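Local coordinates for protein alpha-rhamnosidase (Dictyoglomus thermophilum, PDB 6I60) that probably hydrolyses terminal non-reducing alpha-L-rhamnose residues in alpha-L-rhamnosides, and has been applied to the selective derhamnosylation of natural flavonoids, at residues Ile345-Thr350 against Lys456-Ala461; Asn371-Ile376 against Gln486-Met491. All coordinates share one frame; numbering follows the deposited sequence.

Contact 1. Residues Ile345-Thr350 against Lys456-Ala461; sequences IRITKT and KVVHTA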
loop_
_atom_site.group_PDB
_atom_site.type_symbol
_atom_site.label_atom_id
_atom_site.label_comp_id
_atom_site.label_asym_id
_atom_site.label_seq_id
_atom_site.Cartn_x
_atom_site.Cartn_y
_atom_site.Cartn_z
ATOM N N ILE A 345 -2.537 10.419 1.283
ATOM C CA ILE A 345 -3.592 10.106 2.237
ATOM C C ILE A 345 -4.744 11.083 2.034
ATOM O O ILE A 345 -4.537 12.299 1.966
ATOM C CB ILE A 345 -3.057 10.169 3.675
ATOM C CG1 ILE A 345 -1.952 9.130 3.880
ATOM C CG2 ILE A 345 -4.182 9.973 4.669
ATOM C CD1 ILE A 345 -0.876 9.566 4.852
ATOM N N ARG A 346 -5.961 10.553 1.935
ATOM C CA ARG A 346 -7.139 11.367 1.674
ATOM C C ARG A 346 -8.289 10.905 2.558
ATOM O O ARG A 346 -8.238 9.843 3.184
ATOM C CB ARG A 346 -7.560 11.291 0.200
ATOM C CG ARG A 346 -6.675 12.059 -0.756
ATOM C CD ARG A 346 -7.383 12.277 -2.083
ATOM N NE ARG A 346 -6.573 11.837 -3.213
ATOM C CZ ARG A 346 -5.863 12.654 -3.983
ATOM N NH1 ARG A 346 -5.863 13.960 -3.747
ATOM N NH2 ARG A 346 -5.152 12.166 -4.992
ATOM N N ILE A 347 -9.338 11.724 2.603
ATOM C CA ILE A 347 -10.629 11.298 3.136
ATOM C C ILE A 347 -11.329 10.551 2.005
ATOM O O ILE A 347 -11.902 11.166 1.105
ATOM C CB ILE A 347 -11.463 12.475 3.643
ATOM C CG1 ILE A 347 -10.744 13.188 4.790
ATOM C CG2 ILE A 347 -12.844 12.002 4.089
ATOM C CD1 ILE A 347 -11.534 14.336 5.381
ATOM N N THR A 348 -11.269 9.220 2.036
ATOM C CA THR A 348 -11.754 8.420 0.918
ATOM C C THR A 348 -13.261 8.195 0.946
ATOM O O THR A 348 -13.847 7.915 -0.105
ATOM C CB THR A 348 -11.037 7.067 0.891
ATOM O OG1 THR A 348 -11.488 6.260 1.986
ATOM C CG2 THR A 348 -9.532 7.263 0.996
ATOM N N LYS A 349 -13.901 8.309 2.109
ATOM C CA LYS A 349 -15.333 8.057 2.205
ATOM C C LYS A 349 -15.876 8.708 3.469
ATOM O O LYS A 349 -15.135 8.988 4.414
ATOM C CB LYS A 349 -15.641 6.553 2.201
ATOM C CG LYS A 349 -16.399 6.078 0.973
ATOM C CD LYS A 349 -16.652 4.579 1.014
ATOM C CE LYS A 349 -16.789 4.006 -0.391
ATOM N NZ LYS A 349 -17.792 2.906 -0.455
ATOM N N THR A 350 -17.187 8.943 3.466
ATOM C CA THR A 350 -17.916 9.448 4.624
ATOM C C THR A 350 -19.015 8.452 4.966
ATOM O O THR A 350 -19.924 8.226 4.159
ATOM C CB THR A 350 -18.509 10.834 4.353
ATOM O OG1 THR A 350 -17.571 11.627 3.615
ATOM C CG2 THR A 350 -18.837 11.540 5.660
ATOM N N LYS A 456 -15.146 9.697 9.051
ATOM C CA LYS A 456 -14.273 10.003 7.921
ATOM C C LYS A 456 -13.252 8.880 7.781
ATOM O O LYS A 456 -12.413 8.682 8.666
ATOM C CB LYS A 456 -13.589 11.356 8.113
ATOM C CG LYS A 456 -14.550 12.541 8.146
ATOM C CD LYS A 456 -15.339 12.658 6.847
ATOM C CE LYS A 456 -16.191 13.918 6.824
ATOM N NZ LYS A 456 -15.458 15.066 6.218
ATOM N N VAL A 457 -13.333 8.143 6.676
ATOM C CA VAL A 457 -12.369 7.087 6.380
ATOM C C VAL A 457 -11.118 7.733 5.797
ATOM O O VAL A 457 -11.181 8.420 4.772
ATOM C CB VAL A 457 -12.961 6.049 5.415
ATOM C CG1 VAL A 457 -11.976 4.920 5.181
ATOM C CG2 VAL A 457 -14.269 5.507 5.964
ATOM N N VAL A 458 -9.979 7.519 6.450
ATOM C CA VAL A 458 -8.742 8.213 6.117
ATOM C C VAL A 458 -7.632 7.182 5.964
ATOM O O VAL A 458 -7.338 6.440 6.908
ATOM C CB VAL A 458 -8.366 9.255 7.183
ATOM C CG1 VAL A 458 -6.950 9.757 6.960
ATOM C CG2 VAL A 458 -9.360 10.408 7.174
ATOM N N HIS A 459 -7.020 7.141 4.783
ATOM C CA HIS A 459 -5.882 6.272 4.497
ATOM C C HIS A 459 -5.318 6.669 3.136
ATOM O O HIS A 459 -5.819 7.586 2.479
ATOM C CB HIS A 459 -6.272 4.793 4.526
ATOM C CG HIS A 459 -7.406 4.448 3.613
ATOM N ND1 HIS A 459 -8.707 4.329 4.053
ATOM C CD2 HIS A 459 -7.435 4.195 2.282
ATOM C CE1 HIS A 459 -9.488 4.017 3.034
ATOM N NE2 HIS A 459 -8.741 3.930 1.948
ATOM N N THR A 460 -4.263 5.967 2.721
ATOM C CA THR A 460 -3.657 6.180 1.411
ATOM C C THR A 460 -4.669 5.894 0.309
ATOM O O THR A 460 -5.096 4.749 0.130
ATOM C CB THR A 460 -2.415 5.298 1.240
ATOM O OG1 THR A 460 -1.397 5.720 2.155
ATOM C CG2 THR A 460 -1.878 5.396 -0.180
ATOM N N ALA A 461 -5.061 6.930 -0.433
ATOM C CA ALA A 461 -6.110 6.799 -1.435
ATOM C C ALA A 461 -5.640 5.995 -2.641
ATOM O O ALA A 461 -5.379 6.559 -3.707
ATOM C CB ALA A 461 -6.595 8.181 -1.878
#
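The imidazole of His459 carries the methyl of Thr348 over one face: CG2 lies 3.9 Å from the ring centroid, 23° off the normal, and displaced toward the rim, a CH-pi contact in which the two side chains meet at about a right angle. The other flat group, the Arg346 guanidinium, has the methyl of Ala461 at its edge and near its plane, with Ala461 CB 3.9 Å from Arg346 NE. Behind these side chains the strands 345-350 and 456-458 run antiparallel, and the chain turns a corner at His459. Arg346 N gives a straight bond to His459 O, 3.0 Å long. Thr348 N bonds to Val457 O and Val457 N to Lys349 O; the return bond from His459 N to Arg346 O is weak. Across the sheet from His459 and Arg346 the packing is aliphatic. Ile345 CG2 touches Val458 CG1 at 3.6 Å, and the Lys456 chain, bent at chi2 and again at chi4, runs alongside Thr350, pointing the same way, with its CE 3.7 Å from Thr350 CG2, while its NZ makes a salt bridge with Glu428. On this aliphatic side Ile347, Lys456 and Val458 all rest against Trp375 of strand 375-380. This is edge-strand pairing: strand 345-351 lies at one edge of a four-stranded antiparallel sheet whose other strands belong to the concanavalin-like region, next to 453-458, which in turn pairs with 375-380.

Contact 2. Residues Asn371-Ile376 against Gln486-Met491; sequences NYTGWI and QLSNLM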
loop_
_atom_site.group_PDB
_atom_site.type_symbol
_atom_site.label_atom_id
_atom_site.label_comp_id
_atom_site.label_asym_id
_atom_site.label_seq_id
_atom_site.Cartn_x
_atom_site.Cartn_y
_atom_site.Cartn_z
ATOM N N ASN A 371 -14.882 -1.761 11.535
ATOM C CA ASN A 371 -13.618 -1.272 12.074
ATOM C C ASN A 371 -12.839 -0.599 10.950
ATOM O O ASN A 371 -12.320 -1.272 10.052
ATOM C CB ASN A 371 -12.827 -2.425 12.686
ATOM C CG ASN A 371 -11.693 -1.953 13.572
ATOM O OD1 ASN A 371 -11.271 -0.799 13.505
ATOM N ND2 ASN A 371 -11.185 -2.852 14.404
ATOM N N TYR A 372 -12.757 0.730 10.991
ATOM C CA TYR A 372 -12.063 1.481 9.950
ATOM C C TYR A 372 -11.044 2.431 10.563
ATOM O O TYR A 372 -10.749 2.346 11.760
ATOM C CB TYR A 372 -13.062 2.249 9.079
ATOM C CG TYR A 372 -13.791 3.369 9.789
ATOM C CD1 TYR A 372 -14.725 3.099 10.785
ATOM C CD2 TYR A 372 -13.558 4.697 9.456
ATOM C CE1 TYR A 372 -15.396 4.118 11.434
ATOM C CE2 TYR A 372 -14.227 5.726 10.098
ATOM C CZ TYR A 372 -15.144 5.430 11.086
ATOM O OH TYR A 372 -15.813 6.448 11.727
ATOM N N THR A 373 -10.498 3.339 9.755
ATOM C CA THR A 373 -9.458 4.251 10.204
ATOM C C THR A 373 -9.798 5.677 9.802
ATOM O O THR A 373 -10.453 5.918 8.783
ATOM C CB THR A 373 -8.089 3.879 9.629
ATOM O OG1 THR A 373 -8.204 3.653 8.219
ATOM C CG2 THR A 373 -7.574 2.629 10.292
ATOM N N GLY A 374 -9.327 6.622 10.611
ATOM C CA GLY A 374 -9.580 8.025 10.370
ATOM C C GLY A 374 -10.078 8.750 11.601
ATOM O O GLY A 374 -9.576 8.532 12.708
ATOM N N TRP A 375 -11.065 9.619 11.417
ATOM C CA TRP A 375 -11.631 10.389 12.512
ATOM C C TRP A 375 -13.120 10.569 12.247
ATOM O O TRP A 375 -13.679 9.986 11.314
ATOM C CB TRP A 375 -10.900 11.729 12.665
ATOM C CG TRP A 375 -10.838 12.531 11.399
ATOM C CD1 TRP A 375 -11.852 13.242 10.827
ATOM C CD2 TRP A 375 -9.698 12.707 10.550
ATOM N NE1 TRP A 375 -11.415 13.848 9.674
ATOM C CE2 TRP A 375 -10.096 13.536 9.482
ATOM C CE3 TRP A 375 -8.379 12.245 10.589
ATOM C CZ2 TRP A 375 -9.224 13.912 8.464
ATOM C CZ3 TRP A 375 -7.514 12.620 9.576
ATOM C CH2 TRP A 375 -7.940 13.445 8.528
ATOM N N ILE A 376 -13.768 11.385 13.075
ATOM C CA ILE A 376 -15.183 11.680 12.919
ATOM C C ILE A 376 -15.366 13.190 12.857
ATOM O O ILE A 376 -14.493 13.965 13.253
ATOM C CB ILE A 376 -16.041 11.078 14.054
ATOM C CG1 ILE A 376 -15.754 11.784 15.377
ATOM C CG2 ILE A 376 -15.799 9.581 14.183
ATOM C CD1 ILE A 376 -16.981 11.967 16.230
ATOM N N GLN A 486 -6.438 -3.995 4.963
ATOM C CA GLN A 486 -5.290 -3.502 4.210
ATOM C C GLN A 486 -5.336 -1.984 4.081
ATOM O O GLN A 486 -4.338 -1.299 4.335
ATOM C CB GLN A 486 -5.239 -4.164 2.832
ATOM C CG GLN A 486 -4.069 -3.716 1.971
ATOM C CD GLN A 486 -2.728 -4.081 2.576
ATOM O OE1 GLN A 486 -2.247 -5.203 2.415
ATOM N NE2 GLN A 486 -2.116 -3.133 3.279
ATOM N N LEU A 487 -6.493 -1.444 3.690
ATOM C CA LEU A 487 -6.639 0.005 3.593
ATOM C C LEU A 487 -6.436 0.668 4.948
ATOM O O LEU A 487 -5.856 1.757 5.035
ATOM C CB LEU A 487 -8.014 0.354 3.023
ATOM C CG LEU A 487 -8.264 -0.078 1.579
ATOM C CD1 LEU A 487 -9.524 0.573 1.022
ATOM C CD2 LEU A 487 -7.056 0.257 0.721
ATOM N N SER A 488 -6.899 0.022 6.021
ATOM C CA SER A 488 -6.672 0.540 7.364
ATOM C C SER A 488 -5.193 0.637 7.704
ATOM O O SER A 488 -4.819 1.423 8.580
ATOM C CB SER A 488 -7.377 -0.344 8.391
ATOM O OG SER A 488 -8.750 -0.015 8.476
ATOM N N ASN A 489 -4.345 -0.138 7.030
ATOM C CA ASN A 489 -2.916 -0.172 7.307
ATOM C C ASN A 489 -2.097 0.411 6.161
ATOM O O ASN A 489 -0.987 -0.052 5.884
ATOM C CB ASN A 489 -2.469 -1.598 7.613
ATOM C CG ASN A 489 -2.783 -2.006 9.033
ATOM O OD1 ASN A 489 -2.312 -1.387 9.987
ATOM N ND2 ASN A 489 -3.591 -3.049 9.185
ATOM N N LEU A 490 -2.632 1.429 5.487
ATOM C CA LEU A 490 -1.935 2.128 4.408
ATOM C C LEU A 490 -1.966 3.617 4.739
ATOM O O LEU A 490 -2.902 4.327 4.362
ATOM C CB LEU A 490 -2.573 1.830 3.053
ATOM C CG LEU A 490 -2.344 0.431 2.471
ATOM C CD1 LEU A 490 -3.003 0.299 1.107
ATOM C CD2 LEU A 490 -0.859 0.106 2.384
ATOM N N MET A 491 -0.946 4.086 5.449
ATOM C CA MET A 491 -0.814 5.492 5.831
ATOM C C MET A 491 0.538 6.002 5.337
ATOM O O MET A 491 1.419 6.318 6.142
ATOM C CB MET A 491 -0.958 5.660 7.349
ATOM C CG MET A 491 -2.305 5.232 7.893
ATOM S SD MET A 491 -3.637 6.259 7.250
ATOM C CE MET A 491 -2.957 7.887 7.531
#
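Thr373 meets Ser488 where the short strand 371-373 of the concanavalin-like region abuts the C-terminal turn of helix 473-488, in the six-hairpin glycosidase region. The close part of this small, buried contact is this one pair. The Thr373 methyl does most of the touching: CG2 sits 3.4 Å from Ser488 OG and 3.5 Å from Ser488 CB. With chi1 at 48°, Thr373 OG1 stands between its own backbone N and carbonyl carbon and bonds to Val458 O, whereas Ser488 OG turns back along its helix to Trp484 O. Each hydroxyl thus has a main-chain carbonyl as partner, and no hydrogen bond crosses between the segments. An alanine at Thr373 would remove both the methyl and the hydroxyl, which is likely to open a gap beside Ser488 and leave Val458 O without this side-chain partner. Toward its margins the contact thins quickly: Asn371 O comes only to 4.1 Å from Ser488 OG, and Leu487, partly exposed, turns the end of its side chain away from the strand. Just past Ser488 the helical turn closes with the backbone bond from Asn489 N to Gln486 O, 2.9 Å long.

In the fold
The centres of contacts 1 and 2 lie about 8 Å apart, and their segments interleave along the chain: 345-350, 371-376, 456-461, then 486-491. The first three lie largely on strands, with corners at Gly374 and His459; strands 453-458 and 375-380 are neighbours in one antiparallel sheet, and Lys456 N and Trp375 O, 2.7 Å apart, probably form a hydrogen bond between them. The last segment takes in the end of helix 473-488 and the loop after it. A probable hydrogen bond from Thr460 N to Leu490 O, also 2.7 Å, links the end of segment 456-461 to that loop. Contact 1 is pairing within the sheet, whereas contact 2 and the Thr460-Leu490 bond bring that sheet region against the glycosidase region.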